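Local atomic coordinates of alpha-1,2-mannosidase (PDB entry 2WW2), a protein that hydrolyses alpha-mannosides with inversion of configuration, as a calcium-dependent member of glycoside hydrolase family 92 from a human gut bacterium. Residues A[75-80]-A[326-331]; A[28-33]-A[41-46]. All coordinates share one frame; numbering follows the deposited sequence.

Interaction 1. Residues A[75-80]-A[326-331]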
loop_
_atom_site.group_PDB
_atom_site.type_symbol
_atom_site.label_atom_id
_atom_site.label_comp_id
_atom_site.label_asym_id
_atom_site.label_seq_id
_atom_site.Cartn_x
_atom_site.Cartn_y
_atom_site.Cartn_z
ATOM N N ASN A 75 -11.686 -4.600 -30.206
ATOM C CA ASN A 75 -11.481 -3.722 -31.357
ATOM C C ASN A 75 -12.683 -3.825 -32.319
ATOM O O ASN A 75 -13.752 -4.331 -31.929
ATOM C CB ASN A 75 -10.087 -3.995 -32.008
ATOM C CG ASN A 75 -9.499 -2.757 -32.737
ATOM O OD1 ASN A 75 -10.177 -2.107 -33.533
ATOM N ND2 ASN A 75 -8.217 -2.485 -32.505
ATOM N N ASP A 76 -12.533 -3.325 -33.542
ATOM C CA ASP A 76 -13.682 -3.010 -34.421
ATOM C C ASP A 76 -13.799 -3.962 -35.620
ATOM O O ASP A 76 -12.894 -4.773 -35.875
ATOM C CB ASP A 76 -13.577 -1.557 -34.931
ATOM C CG ASP A 76 -14.956 -0.899 -35.153
ATOM O OD1 ASP A 76 -15.989 -1.611 -35.075
ATOM O OD2 ASP A 76 -15.005 0.341 -35.363
ATOM N N TYR A 77 -14.926 -3.882 -36.330
ATOM C CA TYR A 77 -15.099 -4.579 -37.611
ATOM C C TYR A 77 -16.188 -3.819 -38.390
ATOM O O TYR A 77 -16.972 -3.059 -37.784
ATOM C CB TYR A 77 -15.500 -6.052 -37.396
ATOM C CG TYR A 77 -16.863 -6.183 -36.754
ATOM C CD1 TYR A 77 -18.018 -6.270 -37.535
ATOM C CD2 TYR A 77 -16.999 -6.162 -35.367
ATOM C CE1 TYR A 77 -19.290 -6.334 -36.948
ATOM C CE2 TYR A 77 -18.264 -6.238 -34.764
ATOM C CZ TYR A 77 -19.398 -6.314 -35.566
ATOM O OH TYR A 77 -20.635 -6.379 -34.988
ATOM N N GLY A 78 -16.220 -4.005 -39.707
ATOM C CA GLY A 78 -17.244 -3.424 -40.585
ATOM C C GLY A 78 -17.299 -1.924 -40.407
ATOM O O GLY A 78 -18.379 -1.369 -40.286
ATOM N N THR A 79 -16.137 -1.275 -40.387
ATOM C CA THR A 79 -16.054 0.155 -40.041
ATOM C C THR A 79 -15.523 0.995 -41.206
ATOM O O THR A 79 -14.633 0.557 -41.949
ATOM C CB THR A 79 -15.201 0.378 -38.731
ATOM O OG1 THR A 79 -15.214 1.758 -38.352
ATOM C CG2 THR A 79 -13.748 -0.084 -38.893
ATOM N N PHE A 80 -16.100 2.190 -41.378
ATOM C CA PHE A 80 -15.597 3.169 -42.331
ATOM C C PHE A 80 -15.796 4.539 -41.697
ATOM O O PHE A 80 -16.430 4.636 -40.630
ATOM C CB PHE A 80 -16.293 3.039 -43.705
ATOM C CG PHE A 80 -17.725 3.492 -43.734
ATOM C CD1 PHE A 80 -18.046 4.791 -44.110
ATOM C CD2 PHE A 80 -18.764 2.611 -43.445
ATOM C CE1 PHE A 80 -19.374 5.221 -44.155
ATOM C CE2 PHE A 80 -20.102 3.051 -43.494
ATOM C CZ PHE A 80 -20.398 4.354 -43.839
ATOM N N TYR A 326 -27.946 -11.301 -32.747
ATOM C CA TYR A 326 -27.324 -10.182 -32.010
ATOM C C TYR A 326 -25.851 -10.474 -31.909
ATOM O O TYR A 326 -25.433 -11.626 -32.029
ATOM C CB TYR A 326 -27.858 -10.091 -30.561
ATOM C CG TYR A 326 -29.202 -9.428 -30.452
ATOM C CD1 TYR A 326 -29.317 -8.131 -29.927
ATOM C CD2 TYR A 326 -30.359 -10.074 -30.899
ATOM C CE1 TYR A 326 -30.564 -7.511 -29.848
ATOM C CE2 TYR A 326 -31.606 -9.460 -30.819
ATOM C CZ TYR A 326 -31.700 -8.183 -30.279
ATOM O OH TYR A 326 -32.940 -7.578 -30.214
ATOM N N THR A 327 -25.064 -9.462 -31.584
ATOM C CA THR A 327 -23.664 -9.723 -31.323
ATOM C C THR A 327 -23.026 -8.596 -30.519
ATOM O O THR A 327 -23.730 -7.711 -30.039
ATOM C CB THR A 327 -22.886 -9.943 -32.631
ATOM O OG1 THR A 327 -21.575 -10.400 -32.294
ATOM C CG2 THR A 327 -22.786 -8.623 -33.429
ATOM N N ASP A 328 -21.702 -8.657 -30.374
ATOM C CA ASP A 328 -20.936 -7.701 -29.589
ATOM C C ASP A 328 -21.284 -7.738 -28.118
ATOM O O ASP A 328 -21.883 -6.809 -27.570
ATOM C CB ASP A 328 -21.062 -6.306 -30.186
ATOM C CG ASP A 328 -20.337 -6.215 -31.511
ATOM O OD1 ASP A 328 -19.192 -6.728 -31.569
ATOM O OD2 ASP A 328 -20.915 -5.684 -32.478
ATOM N N ASN A 329 -20.908 -8.841 -27.477
ATOM C CA ASN A 329 -21.226 -9.021 -26.079
ATOM C C ASN A 329 -20.276 -10.028 -25.491
ATOM O O ASN A 329 -20.026 -11.039 -26.126
ATOM C CB ASN A 329 -22.646 -9.611 -25.948
ATOM C CG ASN A 329 -23.440 -8.892 -24.926
ATOM O OD1 ASN A 329 -24.121 -9.495 -24.092
ATOM N ND2 ASN A 329 -23.362 -7.556 -24.976
ATOM N N GLY A 330 -19.767 -9.743 -24.291
ATOM C CA GLY A 330 -19.118 -10.755 -23.460
ATOM C C GLY A 330 -20.051 -11.167 -22.326
ATOM O O GLY A 330 -20.196 -10.451 -21.329
ATOM N N PHE A 331 -20.673 -12.325 -22.473
ATOM C CA PHE A 331 -21.633 -12.777 -21.484
ATOM C C PHE A 331 -21.015 -12.887 -20.090
ATOM O O PHE A 331 -21.718 -12.729 -19.109
ATOM C CB PHE A 331 -22.250 -14.111 -21.884
ATOM C CG PHE A 331 -23.099 -14.053 -23.133
ATOM C CD1 PHE A 331 -23.726 -12.868 -23.526
ATOM C CD2 PHE A 331 -23.314 -15.209 -23.885
ATOM C CE1 PHE A 331 -24.511 -12.829 -24.665
ATOM C CE2 PHE A 331 -24.132 -15.181 -25.045
ATOM C CZ PHE A 331 -24.717 -13.995 -25.427
#

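Interaction 2. Residues A[28-33]-A[41-46]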
loop_
_atom_site.group_PDB
_atom_site.type_symbol
_atom_site.label_atom_id
_atom_site.label_comp_id
_atom_site.label_asym_id
_atom_site.label_seq_id
_atom_site.Cartn_x
_atom_site.Cartn_y
_atom_site.Cartn_z
ATOM N N THR A 28 -14.563 4.043 -24.395
ATOM C CA THR A 28 -14.601 5.430 -23.955
ATOM C C THR A 28 -15.231 6.344 -24.987
ATOM O O THR A 28 -15.077 7.563 -24.882
ATOM C CB THR A 28 -13.185 5.980 -23.618
ATOM O OG1 THR A 28 -12.380 5.988 -24.803
ATOM C CG2 THR A 28 -12.480 5.130 -22.522
ATOM N N TYR A 29 -15.958 5.798 -25.963
ATOM C CA TYR A 29 -16.447 6.676 -27.042
ATOM C C TYR A 29 -17.905 7.114 -26.899
ATOM O O TYR A 29 -18.751 6.354 -26.450
ATOM C CB TYR A 29 -16.172 6.097 -28.446
ATOM C CG TYR A 29 -16.911 4.819 -28.836
ATOM C CD1 TYR A 29 -18.174 4.866 -29.429
ATOM C CD2 TYR A 29 -16.325 3.572 -28.635
ATOM C CE1 TYR A 29 -18.835 3.688 -29.838
ATOM C CE2 TYR A 29 -16.969 2.389 -29.031
ATOM C CZ TYR A 29 -18.219 2.459 -29.630
ATOM O OH TYR A 29 -18.868 1.303 -30.024
ATOM N N PRO A 30 -18.197 8.358 -27.311
ATOM C CA PRO A 30 -19.552 8.901 -27.131
ATOM C C PRO A 30 -20.507 8.412 -28.232
ATOM O O PRO A 30 -20.780 9.125 -29.188
ATOM C CB PRO A 30 -19.342 10.415 -27.216
ATOM C CG PRO A 30 -18.116 10.556 -28.148
ATOM C CD PRO A 30 -17.244 9.342 -27.856
ATOM N N ALA A 31 -20.994 7.184 -28.104
ATOM C CA ALA A 31 -21.763 6.535 -29.163
ATOM C C ALA A 31 -23.051 7.288 -29.529
ATOM O O ALA A 31 -23.912 7.570 -28.674
ATOM C CB ALA A 31 -22.091 5.114 -28.755
ATOM N N VAL A 32 -23.175 7.598 -30.811
ATOM C CA VAL A 32 -24.414 8.127 -31.375
ATOM C C VAL A 32 -25.179 6.933 -31.958
ATOM O O VAL A 32 -24.667 6.196 -32.823
ATOM C CB VAL A 32 -24.113 9.143 -32.470
ATOM C CG1 VAL A 32 -25.424 9.656 -33.123
ATOM C CG2 VAL A 32 -23.307 10.307 -31.884
ATOM N N ALA A 33 -26.393 6.698 -31.464
ATOM C CA ALA A 33 -27.069 5.451 -31.807
ATOM C C ALA A 33 -28.546 5.527 -31.457
ATOM O O ALA A 33 -29.003 6.519 -30.905
ATOM C CB ALA A 33 -26.428 4.272 -31.014
ATOM N N TRP A 41 -22.290 5.313 -34.378
ATOM C CA TRP A 41 -21.446 6.351 -34.973
ATOM C C TRP A 41 -20.669 7.045 -33.856
ATOM O O TRP A 41 -21.179 7.184 -32.736
ATOM C CB TRP A 41 -22.292 7.349 -35.808
ATOM C CG TRP A 41 -22.709 6.696 -37.115
ATOM C CD1 TRP A 41 -23.753 5.815 -37.309
ATOM C CD2 TRP A 41 -22.027 6.798 -38.368
ATOM N NE1 TRP A 41 -23.753 5.381 -38.628
ATOM C CE2 TRP A 41 -22.703 5.967 -39.289
ATOM C CE3 TRP A 41 -20.902 7.518 -38.803
ATOM C CZ2 TRP A 41 -22.310 5.858 -40.625
ATOM C CZ3 TRP A 41 -20.509 7.398 -40.132
ATOM C CH2 TRP A 41 -21.212 6.579 -41.020
ATOM N N SER A 42 -19.432 7.452 -34.143
ATOM C CA SER A 42 -18.621 8.173 -33.134
ATOM C C SER A 42 -17.564 9.052 -33.789
ATOM O O SER A 42 -17.010 8.687 -34.813
ATOM C CB SER A 42 -17.889 7.119 -32.265
ATOM O OG SER A 42 -17.000 7.702 -31.311
ATOM N N PRO A 43 -17.211 10.165 -33.142
ATOM C CA PRO A 43 -15.987 10.862 -33.493
ATOM C C PRO A 43 -14.770 9.963 -33.276
ATOM O O PRO A 43 -14.769 9.073 -32.384
ATOM C CB PRO A 43 -15.938 12.037 -32.486
ATOM C CG PRO A 43 -16.767 11.543 -31.305
ATOM C CD PRO A 43 -17.877 10.751 -31.962
ATOM N N GLN A 44 -13.746 10.196 -34.083
ATOM C CA GLN A 44 -12.508 9.416 -33.995
ATOM C C GLN A 44 -11.300 10.361 -33.857
ATOM O O GLN A 44 -11.077 11.226 -34.717
ATOM C CB GLN A 44 -12.341 8.538 -35.240
ATOM C CG GLN A 44 -10.968 7.838 -35.319
ATOM C CD GLN A 44 -10.739 7.203 -36.682
ATOM O OE1 GLN A 44 -11.638 7.194 -37.526
ATOM N NE2 GLN A 44 -9.537 6.668 -36.902
ATOM N N THR A 45 -10.538 10.196 -32.778
ATOM C CA THR A 45 -9.276 10.931 -32.610
ATOM C C THR A 45 -8.065 10.023 -32.823
ATOM O O THR A 45 -6.992 10.492 -33.220
ATOM C CB THR A 45 -9.158 11.580 -31.203
ATOM O OG1 THR A 45 -9.161 10.565 -30.202
ATOM C CG2 THR A 45 -10.336 12.487 -30.939
ATOM N N GLY A 46 -8.237 8.734 -32.553
ATOM C CA GLY A 46 -7.130 7.772 -32.657
ATOM C C GLY A 46 -6.887 7.360 -34.111
ATOM O O GLY A 46 -7.742 7.569 -34.971
#

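Interaction 1. Residues A[75-80]-A[326-331]
The phenol ring of Tyr77 presents its edge, not a face, to Asp328: the carboxylate carbon CG lies in the ring plane, and the ring and carboxylate planes are 32° apart. Segment 326-331 meets the ring only at its edge; Arg299 and Phe301 of strand 299-304 also pack on Tyr77. The two side chains come from opposite directions. Tyr77 OH donates to Asp328 OD2 over 2.6 Å, arriving on the syn side and 25° out of the carboxylate plane. The other oxygen, OD1, lies near the same ring edge, 3.4 Å from Tyr77 CE2, and Thr327 CG2 packs 3.5 Å from Tyr77 OH. Thr327 turns its hydroxyl elsewhere, to the carbonyl of Pro373. Asp328 is further fixed by Arg299, which forms a salt bridge with OD2, and by Ser372, whose hydroxyl bonds OD1; both carboxylate oxygens are thus satisfied and rotation about chi2 is restricted. On the other segment, Tyr77 CG lies between its backbone N and carbonyl carbon (chi1 65°), directing the ring at Asp328, while Tyr77 N bonds Asp76 OD1 at 2.8 Å from above that carboxylate's plane. Asp328 and Asn329 both face Ala371, and this G1 beta bulge in strand 326-330 carries the carboxylate that takes the bond from Tyr77 and so ties the family 92 N-terminal region to the catalytic one.

Interaction 2. Residues A[28-33]-A[41-46]
Val32 and Trp41 exchange two backbone hydrogen bonds, Val32 N to Trp41 O at 2.8 Å (N-H...O angle 170°) and Trp41 N to Val32 O at 3.0 Å, so the polar backbone groups of both residues are satisfied. Beside them Val32 CB and Trp41 CB stand 4.2 Å apart. This is a single antiparallel bridge of the hydrogen-bonded type: the loop 28-33 joins strand 40-44 at this one pair, while Ser42 and Gln44 make backbone bonds to strand 60-67. The loop bends at Pro30, centre of an inverse gamma turn closed by a weak bond from Ala31 N to Tyr29 O; that carbonyl also accepts from a bound glycerol. Pro30 CG touches Pro43 CG at 3.6 Å, the two rings reaching toward each other. Ser42 OG, carried opposite its own backbone N (chi1 176°), donates to Pro43 O at 2.8 Å and rests 3.4 Å from Tyr29 CB. Replacing Ser42 with an alanine would probably leave Pro43 O without this donor and open a small gap against Tyr29. The phenol hydroxyl of Tyr29 pairs instead with Gln69 O, and Ala31 O accepts from the hydroxyl of Tyr292.

Both segments of interaction 2 precede those of interaction 1 in sequence, and the centres of the two contacts lie 14 Å apart. They meet directly where Phe80 CZ packs 3.7 Å from Trp41 CH2, an apolar contact between the end of 75-80 and the start of 41-46. Strand 60-67 gives a second connection: Arg65 pairs with the backbone of Ser42 and forms a salt bridge with Asp76. Gln69 gives a third, accepting from Tyr29 and touching Asn75. Glycerol, probably from the crystallisation liquor, is found near each contact, about 5 Å from the Asp328 side chain and about 4 Å from that of Tyr29, consistent with both bordering pockets. A sodium ion is about 10 Å from the Pro30 side chain.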